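Local coordinates for Galactose/lactose metabolism regulatory protein GAL80 (Saccharomyces cerevisiae, PDB 3BTV) that represses the galactose and lactose metabolic genes by binding the activator GAL4 and blocking its transcriptional activation when no inducing sugar is present, at residues S101-V106 / L132-S137; V124-A129 / F214-D219; G186-E191 / V257-P262; P197-I200 / G204-V207. The protein carries 1 engineered substitution. One frame throughout, in Å; residues are numbered along the deposited sequence.

In the fold
Interaction 1 joins two helices of the Rossmann domain, and interaction 2 ties that domain to helix 209-225 of the C-terminal domain. Their centres are 14 Å apart. They meet where H102 ND1 lies 2.7 Å from L128 O. Interactions 3 and 4 belong to the C-terminal domain, with centres 11 Å apart. Y188 of interaction 3 reaches I200 of interaction 4, OH to O, at 3.0 Å. Interaction 4 also touches interaction 2, where A127 CB packs on G206 O. Interaction 2 is the most central, about 4 Å from the centre of the chain. By oxidoreductase-family analogy it probably lies beside the nucleotide and substrate cleft. Interaction 3 is about 21 Å from the chain centre.

Interaction 1: residues S101-V106 / L132-S137; sequences SHYEVV and LDQAES
Y103, near the start of helix 102-112, meets Q134 and S137 of helix 132-143. Just before it, H102 turns its ring from this contact. Its ND1 bonds to L128 O, in the turn after strand 121-125. In Y103, CG lies anti to the backbone N (chi1 -174°), which swings the ring out beside the second helix. Q134 lies over one face of that ring. Its CG stands 4.2 Å from the centroid of the Y103 ring, 27° off the normal, a CH-pi contact. The Q134 amide is nearly parallel to the ring, 8° apart, but is shifted toward the root of the side chain. Q134 CD is 3.5 Å from Y103 CB. The amide is steadied at its other end, since OE1 accepts a bond from C130 N. S137 meets the ring differently, at its edge and in its plane, with CB 3.7 Å from Y103 CE1. An alanine in place of Y103 is likely to leave Q134 CG without a ring to rest on and to open a gap beside S137. Further along, V106 packs inward on I138 and I95. The two helices belong to successive beta-alpha-beta crossovers, separated in the chain by strand 121-125.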
loop_
_atom_site.group_PDB
_atom_site.type_symbol
_atom_site.label_atom_id
_atom_site.label_comp_id
_atom_site.label_asym_id
_atom_site.label_seq_id
_atom_site.Cartn_x
_atom_site.Cartn_y
_atom_site.Cartn_z
ATOM N N SER B 101 -21.222 22.545 12.031
ATOM C CA SER B 101 -22.509 23.152 12.373
ATOM C C SER B 101 -23.691 22.203 12.183
ATOM O O SER B 101 -24.824 22.550 12.529
ATOM C CB SER B 101 -22.749 24.411 11.532
ATOM O OG SER B 101 -21.748 25.383 11.777
ATOM N N HIS B 102 -23.428 21.021 11.628
ATOM C CA HIS B 102 -24.482 20.051 11.314
ATOM C C HIS B 102 -25.340 19.693 12.520
ATOM O O HIS B 102 -26.563 19.791 12.473
ATOM C CB HIS B 102 -23.879 18.772 10.728
ATOM C CG HIS B 102 -23.537 18.872 9.272
ATOM N ND1 HIS B 102 -23.069 17.799 8.541
ATOM C CD2 HIS B 102 -23.609 19.910 8.406
ATOM C CE1 HIS B 102 -22.854 18.176 7.293
ATOM N NE2 HIS B 102 -23.174 19.454 7.185
ATOM N N TYR B 103 -24.693 19.263 13.594
ATOM C CA TYR B 103 -25.403 18.825 14.789
ATOM C C TYR B 103 -26.250 19.945 15.378
ATOM O O TYR B 103 -27.447 19.764 15.624
ATOM C CB TYR B 103 -24.406 18.298 15.822
ATOM C CG TYR B 103 -25.023 17.672 17.048
ATOM C CD1 TYR B 103 -25.540 16.380 17.013
ATOM C CD2 TYR B 103 -25.057 18.360 18.255
ATOM C CE1 TYR B 103 -26.093 15.800 18.148
ATOM C CE2 TYR B 103 -25.605 17.791 19.389
ATOM C CZ TYR B 103 -26.123 16.512 19.330
ATOM O OH TYR B 103 -26.669 15.946 20.457
ATOM N N GLU B 104 -25.643 21.112 15.579
ATOM C CA GLU B 104 -26.346 22.223 16.233
ATOM C C GLU B 104 -27.536 22.706 15.414
ATOM O O GLU B 104 -28.508 23.196 15.967
ATOM C CB GLU B 104 -25.399 23.395 16.523
ATOM C CG GLU B 104 -25.128 24.295 15.323
ATOM C CD GLU B 104 -23.978 25.260 15.557
ATOM O OE1 GLU B 104 -22.989 24.861 16.212
ATOM O OE2 GLU B 104 -24.062 26.414 15.078
ATOM N N VAL B 105 -27.461 22.554 14.097
ATOM C CA VAL B 105 -28.553 22.985 13.231
ATOM C C VAL B 105 -29.597 21.889 13.017
ATOM O O VAL B 105 -30.792 22.126 13.166
ATOM C CB VAL B 105 -28.043 23.427 11.853
ATOM C CG1 VAL B 105 -29.222 23.775 10.962
ATOM C CG2 VAL B 105 -27.111 24.622 11.997
ATOM N N VAL B 106 -29.141 20.690 12.665
ATOM C CA VAL B 106 -30.057 19.615 12.289
ATOM C C VAL B 106 -30.944 19.126 13.438
ATOM O O VAL B 106 -32.119 18.831 13.229
ATOM C CB VAL B 106 -29.302 18.429 11.654
ATOM C CG1 VAL B 106 -30.246 17.266 11.390
ATOM C CG2 VAL B 106 -28.628 18.871 10.353
ATOM N N LEU B 132 -18.745 10.008 15.670
ATOM C CA LEU B 132 -19.697 8.912 15.550
ATOM C C LEU B 132 -20.869 9.166 16.511
ATOM O O LEU B 132 -22.044 9.008 16.155
ATOM C CB LEU B 132 -18.998 7.577 15.846
ATOM C CG LEU B 132 -19.873 6.324 15.847
ATOM C CD1 LEU B 132 -20.639 6.214 14.544
ATOM C CD2 LEU B 132 -19.054 5.085 16.100
ATOM N N ASP B 133 -20.547 9.598 17.722
ATOM C CA ASP B 133 -21.579 9.948 18.702
ATOM C C ASP B 133 -22.612 10.913 18.130
ATOM O O ASP B 133 -23.814 10.643 18.173
ATOM C CB ASP B 133 -20.952 10.544 19.961
ATOM C CG ASP B 133 -20.366 9.486 20.874
ATOM O OD1 ASP B 133 -20.728 8.300 20.721
ATOM O OD2 ASP B 133 -19.547 9.840 21.747
ATOM N N GLN B 134 -22.143 12.039 17.596
ATOM C CA GLN B 134 -23.024 12.997 16.930
ATOM C C GLN B 134 -23.794 12.346 15.789
ATOM O O GLN B 134 -24.991 12.589 15.627
ATOM C CB GLN B 134 -22.217 14.166 16.354
ATOM C CG GLN B 134 -21.934 15.302 17.323
ATOM C CD GLN B 134 -21.441 16.568 16.622
ATOM O OE1 GLN B 134 -21.200 16.581 15.408
ATOM N NE2 GLN B 134 -21.300 17.642 17.389
ATOM N N ALA B 135 -23.098 11.544 14.978
ATOM C CA ALA B 135 -23.727 10.936 13.803
ATOM C C ALA B 135 -24.898 10.044 14.220
ATOM O O ALA B 135 -25.985 10.094 13.634
ATOM C CB ALA B 135 -22.697 10.142 12.978
ATOM N N GLU B 136 -24.673 9.238 15.250
ATOM C CA GLU B 136 -25.726 8.388 15.795
ATOM C C GLU B 136 -26.915 9.170 16.332
ATOM O O GLU B 136 -28.066 8.783 16.118
ATOM C CB GLU B 136 -25.162 7.426 16.841
ATOM C CG GLU B 136 -24.592 6.180 16.185
ATOM C CD GLU B 136 -23.651 5.402 17.077
ATOM O OE1 GLU B 136 -23.429 5.828 18.233
ATOM O OE2 GLU B 136 -23.132 4.361 16.613
ATOM N N SER B 137 -26.656 10.293 16.993
ATOM C CA SER B 137 -27.750 11.133 17.487
ATOM C C SER B 137 -28.579 11.668 16.343
ATOM O O SER B 137 -29.808 11.682 16.408
ATOM C CB SER B 137 -27.229 12.312 18.306
ATOM O OG SER B 137 -26.725 11.877 19.554
#

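Interaction 2: residues V124-A129 / F214-D219; sequences VEWALA and FGHTID
W126 and H216 meet in an edge-to-face aromatic pair. The edge of the indole five-membered ring points at the imidazole face. Their centroids are 4.9 Å apart and the planes stand at 76°. The closest atoms are W126 CD1 and H216 NE2, at 3.6 Å. In W126, CG is anti to the backbone N (chi1 178°), which carries the indole toward helix 209-225. There NE1 donates to T211 O, a bond that helps fix the ring's rotation. One indole face is covered by A127 CB, 3.8 Å above the ring plane of W126. G215 adds the third surface. Its CA is 4.4 Å from W126 NE1, and the lack of a side chain lets the helix come this near. A serine in place of H216 would probably leave the CD1 edge of W126 without its aromatic partner and open a gap beside Q154. W126 also meets the ring of H412. The W126-A127 peptide bond is cis. E125, W126 and A127 stand at the end of a Rossmann strand where GFO/IDH/MocA oxidoreductases usually have a Glu-Lys-Pro motif, and H216 probably matches their conserved active-site histidine. The contact therefore probably borders what is the nucleotide and substrate cleft in those relatives.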
loop_
_atom_site.group_PDB
_atom_site.type_symbol
_atom_site.label_atom_id
_atom_site.label_comp_id
_atom_site.label_asym_id
_atom_site.label_seq_id
_atom_site.Cartn_x
_atom_site.Cartn_y
_atom_site.Cartn_z
ATOM N N VAL B 124 -28.323 15.746 3.557
ATOM C CA VAL B 124 -27.161 16.281 4.273
ATOM C C VAL B 124 -25.879 15.934 3.547
ATOM O O VAL B 124 -25.763 14.861 2.965
ATOM C CB VAL B 124 -27.089 15.759 5.737
ATOM C CG1 VAL B 124 -25.922 16.396 6.488
ATOM C CG2 VAL B 124 -28.405 16.049 6.475
ATOM N N GLU B 125 -24.908 16.838 3.584
ATOM C CA GLU B 125 -23.612 16.556 2.981
ATOM C C GLU B 125 -22.724 15.718 3.880
ATOM O O GLU B 125 -22.887 15.718 5.098
ATOM C CB GLU B 125 -22.908 17.852 2.607
ATOM C CG GLU B 125 -23.548 18.522 1.415
ATOM C CD GLU B 125 -22.714 19.654 0.886
ATOM O OE1 GLU B 125 -22.283 20.492 1.710
ATOM O OE2 GLU B 125 -22.487 19.701 -0.346
ATOM N N TRP B 126 -21.812 14.973 3.266
ATOM C CA TRP B 126 -20.778 14.254 4.002
ATOM C C TRP B 126 -19.696 15.268 4.355
ATOM O O TRP B 126 -19.344 16.090 3.518
ATOM C CB TRP B 126 -20.197 13.119 3.152
ATOM C CG TRP B 126 -19.089 12.390 3.852
ATOM C CD1 TRP B 126 -17.757 12.554 3.653
ATOM C CD2 TRP B 126 -19.224 11.416 4.893
ATOM N NE1 TRP B 126 -17.051 11.748 4.502
ATOM C CE2 TRP B 126 -17.929 11.038 5.279
ATOM C CE3 TRP B 126 -20.317 10.837 5.545
ATOM C CZ2 TRP B 126 -17.688 10.088 6.277
ATOM C CZ3 TRP B 126 -20.080 9.894 6.530
ATOM C CH2 TRP B 126 -18.778 9.535 6.893
ATOM N N ALA B 127 -19.172 15.240 5.579
ATOM C CA ALA B 127 -19.506 14.241 6.584
ATOM C C ALA B 127 -20.771 14.600 7.347
ATOM O O ALA B 127 -21.122 15.774 7.486
ATOM C CB ALA B 127 -18.335 14.071 7.560
ATOM N N LEU B 128 -21.449 13.579 7.864
ATOM C CA LEU B 128 -22.702 13.789 8.568
ATOM C C LEU B 128 -22.474 14.625 9.828
ATOM O O LEU B 128 -23.211 15.569 10.098
ATOM C CB LEU B 128 -23.359 12.451 8.927
ATOM C CG LEU B 128 -24.682 12.582 9.696
ATOM C CD1 LEU B 128 -25.651 13.528 8.972
ATOM C CD2 LEU B 128 -25.320 11.214 9.911
ATOM N N ALA B 129 -21.434 14.290 10.583
ATOM C CA ALA B 129 -21.141 15.014 11.816
ATOM C C ALA B 129 -19.653 14.972 12.155
ATOM O O ALA B 129 -18.843 14.450 11.382
ATOM C CB ALA B 129 -21.960 14.455 12.961
ATOM N N PHE B 214 -10.337 10.073 2.484
ATOM C CA PHE B 214 -10.419 8.637 2.621
ATOM C C PHE B 214 -11.874 8.168 2.710
ATOM O O PHE B 214 -12.233 7.142 2.132
ATOM C CB PHE B 214 -9.619 8.184 3.836
ATOM C CG PHE B 214 -9.744 6.719 4.127
ATOM C CD1 PHE B 214 -9.057 5.789 3.372
ATOM C CD2 PHE B 214 -10.555 6.276 5.148
ATOM C CE1 PHE B 214 -9.175 4.452 3.639
ATOM C CE2 PHE B 214 -10.676 4.930 5.422
ATOM C CZ PHE B 214 -9.988 4.023 4.673
ATOM N N GLY B 215 -12.714 8.915 3.421
ATOM C CA GLY B 215 -14.120 8.560 3.527
ATOM C C GLY B 215 -14.828 8.415 2.176
ATOM O O GLY B 215 -15.462 7.398 1.897
ATOM N N HIS B 216 -14.752 9.441 1.335
ATOM C CA HIS B 216 -15.391 9.365 0.023
ATOM C C HIS B 216 -14.823 8.175 -0.764
ATOM O O HIS B 216 -15.562 7.382 -1.333
ATOM C CB HIS B 216 -15.176 10.656 -0.774
ATOM C CG HIS B 216 -16.130 11.760 -0.430
ATOM N ND1 HIS B 216 -17.448 11.762 -0.838
ATOM C CD2 HIS B 216 -15.941 12.922 0.244
ATOM C CE1 HIS B 216 -18.038 12.871 -0.417
ATOM N NE2 HIS B 216 -17.145 13.592 0.241
ATOM N N THR B 217 -13.505 8.035 -0.741
ATOM C CA THR B 217 -12.829 7.012 -1.536
ATOM C C THR B 217 -13.101 5.582 -1.080
ATOM O O THR B 217 -13.386 4.703 -1.889
ATOM C CB THR B 217 -11.314 7.254 -1.564
ATOM O OG1 THR B 217 -11.062 8.581 -2.040
ATOM C CG2 THR B 217 -10.639 6.260 -2.505
ATOM N N ILE B 218 -13.013 5.337 0.215
ATOM C CA ILE B 218 -13.182 3.990 0.712
ATOM C C ILE B 218 -14.649 3.595 0.568
ATOM O O ILE B 218 -14.989 2.421 0.394
ATOM C CB ILE B 218 -12.706 3.867 2.172
ATOM C CG1 ILE B 218 -12.275 2.427 2.459
ATOM C CG2 ILE B 218 -13.800 4.347 3.121
ATOM C CD1 ILE B 218 -10.979 2.002 1.791
ATOM N N ASP B 219 -15.525 4.585 0.603
ATOM C CA ASP B 219 -16.931 4.277 0.404
ATOM C C ASP B 219 -17.211 3.834 -1.026
ATOM O O ASP B 219 -17.967 2.891 -1.227
ATOM C CB ASP B 219 -17.855 5.450 0.739
ATOM C CG ASP B 219 -19.307 5.127 0.426
ATOM O OD1 ASP B 219 -19.888 4.260 1.115
ATOM O OD2 ASP B 219 -19.857 5.700 -0.537
#

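Interaction 3: residues G186-E191 / V257-P262; sequences GWYGYE and VPKTVP
Y188 and P262 bring the two backbones nearest, with their CA atoms 7.3 Å apart. Segment 186-191 is an irregular loop between strands 176-184 and 191-193. Segment 257-262 leaves strand 255-258 and continues as a loop that turns at T260. No hydrogen bond links the two segments; they are joined by packing, mostly of side chains. Y188 is at the centre of the contact. Its CG lies beside the backbone N and anti to the carbonyl carbon (chi1 -61°), which sends the ring across the second segment. The CD2-CE2 side of the ring does most of the touching. V261 presses one methyl there, with CG2 3.6 Å from Y188 CE2. K259 runs past at about a right angle, and its CD comes to 4.0 Å from Y188 CD2. Nearer the root of the tyrosine, Y188 CB lies 3.7 Å from P262 O. The K259 chain bends at chi3 (68°) and chi4, which turns the ammonium group back toward its own loop. NZ then donates to V261 O at 2.7 Å, with a C=O to donor angle of 164°. It also forms a salt bridge with D263 and a hydrogen bond with N238. At the other end of the ring, the Y188 hydroxyl bonds to I200 O. Q243 of strand 242-246 takes up W187 O and G189 O, which fixes the loop on both sides of Y188. The chemistry is divided. The lysine offers its methylene groups to the ring, while its buried charge is answered by several oxygens and probably braces the loop just after T260.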
loop_
_atom_site.group_PDB
_atom_site.type_symbol
_atom_site.label_atom_id
_atom_site.label_comp_id
_atom_site.label_asym_id
_atom_site.label_seq_id
_atom_site.Cartn_x
_atom_site.Cartn_y
_atom_site.Cartn_z
ATOM N N GLY B 186 -4.643 16.918 -0.709
ATOM C CA GLY B 186 -4.494 18.257 -1.248
ATOM C C GLY B 186 -3.896 19.321 -0.345
ATOM O O GLY B 186 -2.879 19.937 -0.678
ATOM N N TRP B 187 -4.532 19.554 0.795
ATOM C CA TRP B 187 -4.247 20.762 1.566
ATOM C C TRP B 187 -3.510 20.511 2.877
ATOM O O TRP B 187 -3.240 21.438 3.643
ATOM C CB TRP B 187 -5.551 21.519 1.817
ATOM C CG TRP B 187 -6.404 21.555 0.597
ATOM C CD1 TRP B 187 -6.157 22.247 -0.554
ATOM C CD2 TRP B 187 -7.636 20.852 0.387
ATOM N NE1 TRP B 187 -7.162 22.024 -1.465
ATOM C CE2 TRP B 187 -8.082 21.172 -0.914
ATOM C CE3 TRP B 187 -8.407 19.988 1.173
ATOM C CZ2 TRP B 187 -9.267 20.660 -1.447
ATOM C CZ3 TRP B 187 -9.584 19.480 0.642
ATOM C CH2 TRP B 187 -10.001 19.818 -0.656
ATOM N N TYR B 188 -3.157 19.257 3.114
ATOM C CA TYR B 188 -2.603 18.862 4.391
ATOM C C TYR B 188 -1.129 18.482 4.271
ATOM O O TYR B 188 -0.647 17.579 4.954
ATOM C CB TYR B 188 -3.435 17.714 4.943
ATOM C CG TYR B 188 -4.881 18.092 5.171
ATOM C CD1 TYR B 188 -5.926 17.385 4.569
ATOM C CD2 TYR B 188 -5.202 19.170 5.986
ATOM C CE1 TYR B 188 -7.250 17.739 4.795
ATOM C CE2 TYR B 188 -6.508 19.535 6.208
ATOM C CZ TYR B 188 -7.526 18.824 5.635
ATOM O OH TYR B 188 -8.812 19.233 5.907
ATOM N N GLY B 189 -0.427 19.175 3.378
ATOM C CA GLY B 189 0.995 18.972 3.182
ATOM C C GLY B 189 1.785 20.024 3.940
ATOM O O GLY B 189 1.295 20.583 4.920
ATOM N N TYR B 190 3.003 20.305 3.483
ATOM C CA TYR B 190 3.885 21.249 4.181
ATOM C C TYR B 190 3.445 22.713 4.079
ATOM O O TYR B 190 4.108 23.606 4.601
ATOM C CB TYR B 190 5.312 21.116 3.653
ATOM C CG TYR B 190 5.928 19.760 3.892
ATOM C CD1 TYR B 190 5.926 18.783 2.900
ATOM C CD2 TYR B 190 6.511 19.455 5.114
ATOM C CE1 TYR B 190 6.498 17.538 3.125
ATOM C CE2 TYR B 190 7.080 18.228 5.351
ATOM C CZ TYR B 190 7.072 17.267 4.355
ATOM O OH TYR B 190 7.641 16.040 4.597
ATOM N N GLU B 191 2.328 22.966 3.410
ATOM C CA GLU B 191 1.921 24.344 3.176
ATOM C C GLU B 191 0.417 24.552 3.247
ATOM O O GLU B 191 -0.371 23.651 2.945
ATOM C CB GLU B 191 2.435 24.833 1.820
ATOM C CG GLU B 191 3.944 24.972 1.718
ATOM C CD GLU B 191 4.403 25.113 0.277
ATOM O OE1 GLU B 191 3.566 24.945 -0.634
ATOM O OE2 GLU B 191 5.597 25.388 0.049
ATOM N N VAL B 257 1.779 27.937 10.652
ATOM C CA VAL B 257 0.531 27.791 11.401
ATOM C C VAL B 257 0.312 26.332 11.792
ATOM O O VAL B 257 0.726 25.425 11.072
ATOM C CB VAL B 257 -0.685 28.293 10.606
ATOM C CG1 VAL B 257 -0.712 29.834 10.569
ATOM C CG2 VAL B 257 -0.710 27.677 9.195
ATOM N N PRO B 258 -0.352 26.103 12.933
ATOM C CA PRO B 258 -0.442 24.746 13.474
ATOM C C PRO B 258 -1.549 23.932 12.814
ATOM O O PRO B 258 -2.589 24.471 12.420
ATOM C CB PRO B 258 -0.775 24.980 14.959
ATOM C CG PRO B 258 -0.846 26.497 15.146
ATOM C CD PRO B 258 -1.048 27.077 13.788
ATOM N N LYS B 259 -1.315 22.628 12.694
ATOM C CA LYS B 259 -2.320 21.715 12.179
ATOM C C LYS B 259 -2.461 20.581 13.181
ATOM O O LYS B 259 -1.465 19.989 13.600
ATOM C CB LYS B 259 -1.880 21.175 10.810
ATOM C CG LYS B 259 -2.807 20.138 10.180
ATOM C CD LYS B 259 -2.363 19.767 8.753
ATOM C CE LYS B 259 -1.027 18.991 8.732
ATOM N NZ LYS B 259 -0.934 17.911 9.784
ATOM N N THR B 260 -3.687 20.273 13.585
ATOM C CA THR B 260 -3.871 19.088 14.418
ATOM C C THR B 260 -4.528 17.927 13.663
ATOM O O THR B 260 -4.629 16.827 14.195
ATOM C CB THR B 260 -4.657 19.403 15.697
ATOM O OG1 THR B 260 -5.895 20.035 15.353
ATOM C CG2 THR B 260 -3.841 20.328 16.605
ATOM N N VAL B 261 -4.980 18.170 12.432
ATOM C CA VAL B 261 -5.478 17.073 11.589
ATOM C C VAL B 261 -4.323 16.299 10.913
ATOM O O VAL B 261 -3.210 16.811 10.787
ATOM C CB VAL B 261 -6.499 17.575 10.543
ATOM C CG1 VAL B 261 -7.712 18.191 11.239
ATOM C CG2 VAL B 261 -5.850 18.578 9.613
ATOM N N PRO B 262 -4.582 15.053 10.471
ATOM C CA PRO B 262 -3.492 14.218 9.946
ATOM C C PRO B 262 -2.935 14.679 8.599
ATOM O O PRO B 262 -3.637 15.309 7.807
ATOM C CB PRO B 262 -4.158 12.851 9.763
ATOM C CG PRO B 262 -5.398 12.906 10.601
ATOM C CD PRO B 262 -5.853 14.312 10.536
#

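Interaction 4: residues P197-I200 / G204-V207; sequences PKYI and GNGV
I200 and V207 meet through their branched side chains, with I200 CG2 4.2 Å from V207 CG1. The other V207 methyl faces the tyrosine, though loosely, since CG2 is 4.5 Å from Y199 CE1. N205 sits against the Y199 backbone. Its CB lies at the edge of the Y199 ring, near the ring plane, and is 3.6 Å from Y199 O. These four side chains carry the contact. The Y199 ring is placed by an uncommon torsion for a helical residue, with CG between the backbone N and the carbonyl carbon (chi1 84°). This folds the ring back over its own turn, where I200 CG1 sits 3.9 Å above the plane of the Y199 ring, toward its rim. I200 CG1 and, more loosely, V207 CG2 approach from the same side of the ring, and N205 CB from its edge. Behind it, residues 198-200 form a 3-10 turn, with a weak backbone bond from I200 N to P197 O. On the facing side, G204 and G206 both have positive phi, and the chain between them turns to present N205 and then V207. Further out, Y199 packs on Q98, in the loop after Rossmann strand 92-95, and V207 packs on Y188. The contact therefore closes a short loop ahead of helix 209-225 and lies against the Rossmann domain. The carbonyl oxygens of I200 and V207 come within 3.6 Å of each other. They would probably repel mildly, and the Y188 hydroxyl bonded to I200 O is likely to ease this. What holds the loop across the contact is mainly apolar packing.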
loop_
_atom_site.group_PDB
_atom_site.type_symbol
_atom_site.label_atom_id
_atom_site.label_comp_id
_atom_site.label_asym_id
_atom_site.label_seq_id
_atom_site.Cartn_x
_atom_site.Cartn_y
_atom_site.Cartn_z
ATOM N N PRO B 197 -9.323 28.779 5.606
ATOM C CA PRO B 197 -10.060 28.680 6.871
ATOM C C PRO B 197 -9.310 27.839 7.891
ATOM O O PRO B 197 -8.975 26.690 7.603
ATOM C CB PRO B 197 -11.348 27.961 6.467
ATOM C CG PRO B 197 -11.524 28.275 5.028
ATOM C CD PRO B 197 -10.147 28.377 4.452
ATOM N N LYS B 198 -9.065 28.405 9.067
ATOM C CA LYS B 198 -8.318 27.718 10.117
ATOM C C LYS B 198 -8.984 26.407 10.541
ATOM O O LYS B 198 -8.302 25.437 10.863
ATOM C CB LYS B 198 -8.158 28.620 11.346
ATOM C CG LYS B 198 -7.868 30.087 11.048
ATOM C CD LYS B 198 -7.896 30.914 12.333
ATOM C CE LYS B 198 -7.803 32.411 12.056
ATOM N NZ LYS B 198 -7.911 33.222 13.307
ATOM N N TYR B 199 -10.314 26.380 10.541
ATOM C CA TYR B 199 -11.051 25.240 11.090
ATOM C C TYR B 199 -10.828 23.938 10.322
ATOM O O TYR B 199 -11.060 22.856 10.858
ATOM C CB TYR B 199 -12.548 25.542 11.161
ATOM C CG TYR B 199 -13.301 25.303 9.870
ATOM C CD1 TYR B 199 -13.984 24.110 9.654
ATOM C CD2 TYR B 199 -13.341 26.271 8.873
ATOM C CE1 TYR B 199 -14.681 23.885 8.479
ATOM C CE2 TYR B 199 -14.034 26.055 7.693
ATOM C CZ TYR B 199 -14.702 24.860 7.503
ATOM O OH TYR B 199 -15.394 24.634 6.335
ATOM N N ILE B 200 -10.396 24.049 9.070
ATOM C CA ILE B 200 -10.140 22.881 8.231
ATOM C C ILE B 200 -8.959 22.068 8.752
ATOM O O ILE B 200 -8.770 20.916 8.363
ATOM C CB ILE B 200 -9.803 23.304 6.793
ATOM C CG1 ILE B 200 -10.749 24.401 6.318
ATOM C CG2 ILE B 200 -9.857 22.124 5.866
ATOM C CD1 ILE B 200 -10.415 24.915 4.935
ATOM N N GLY B 204 -11.483 17.404 15.033
ATOM C CA GLY B 204 -12.816 17.397 15.611
ATOM C C GLY B 204 -13.828 18.323 14.956
ATOM O O GLY B 204 -14.945 18.474 15.446
ATOM N N ASN B 205 -13.447 18.948 13.849
ATOM C CA ASN B 205 -14.375 19.799 13.115
ATOM C C ASN B 205 -15.008 19.084 11.926
ATOM O O ASN B 205 -15.632 19.715 11.073
ATOM C CB ASN B 205 -13.678 21.068 12.655
ATOM C CG ASN B 205 -13.441 22.028 13.794
ATOM O OD1 ASN B 205 -12.556 22.882 13.732
ATOM N ND2 ASN B 205 -14.223 21.879 14.859
ATOM N N GLY B 206 -14.832 17.767 11.870
ATOM C CA GLY B 206 -15.516 16.951 10.875
ATOM C C GLY B 206 -14.969 17.029 9.456
ATOM O O GLY B 206 -15.599 16.542 8.514
ATOM N N VAL B 207 -13.799 17.640 9.295
ATOM C CA VAL B 207 -13.162 17.739 7.984
ATOM C C VAL B 207 -11.677 17.435 8.103
ATOM O O VAL B 207 -10.962 18.112 8.823
ATOM C CB VAL B 207 -13.339 19.126 7.345
ATOM C CG1 VAL B 207 -12.812 19.116 5.908
ATOM C CG2 VAL B 207 -14.795 19.544 7.370
#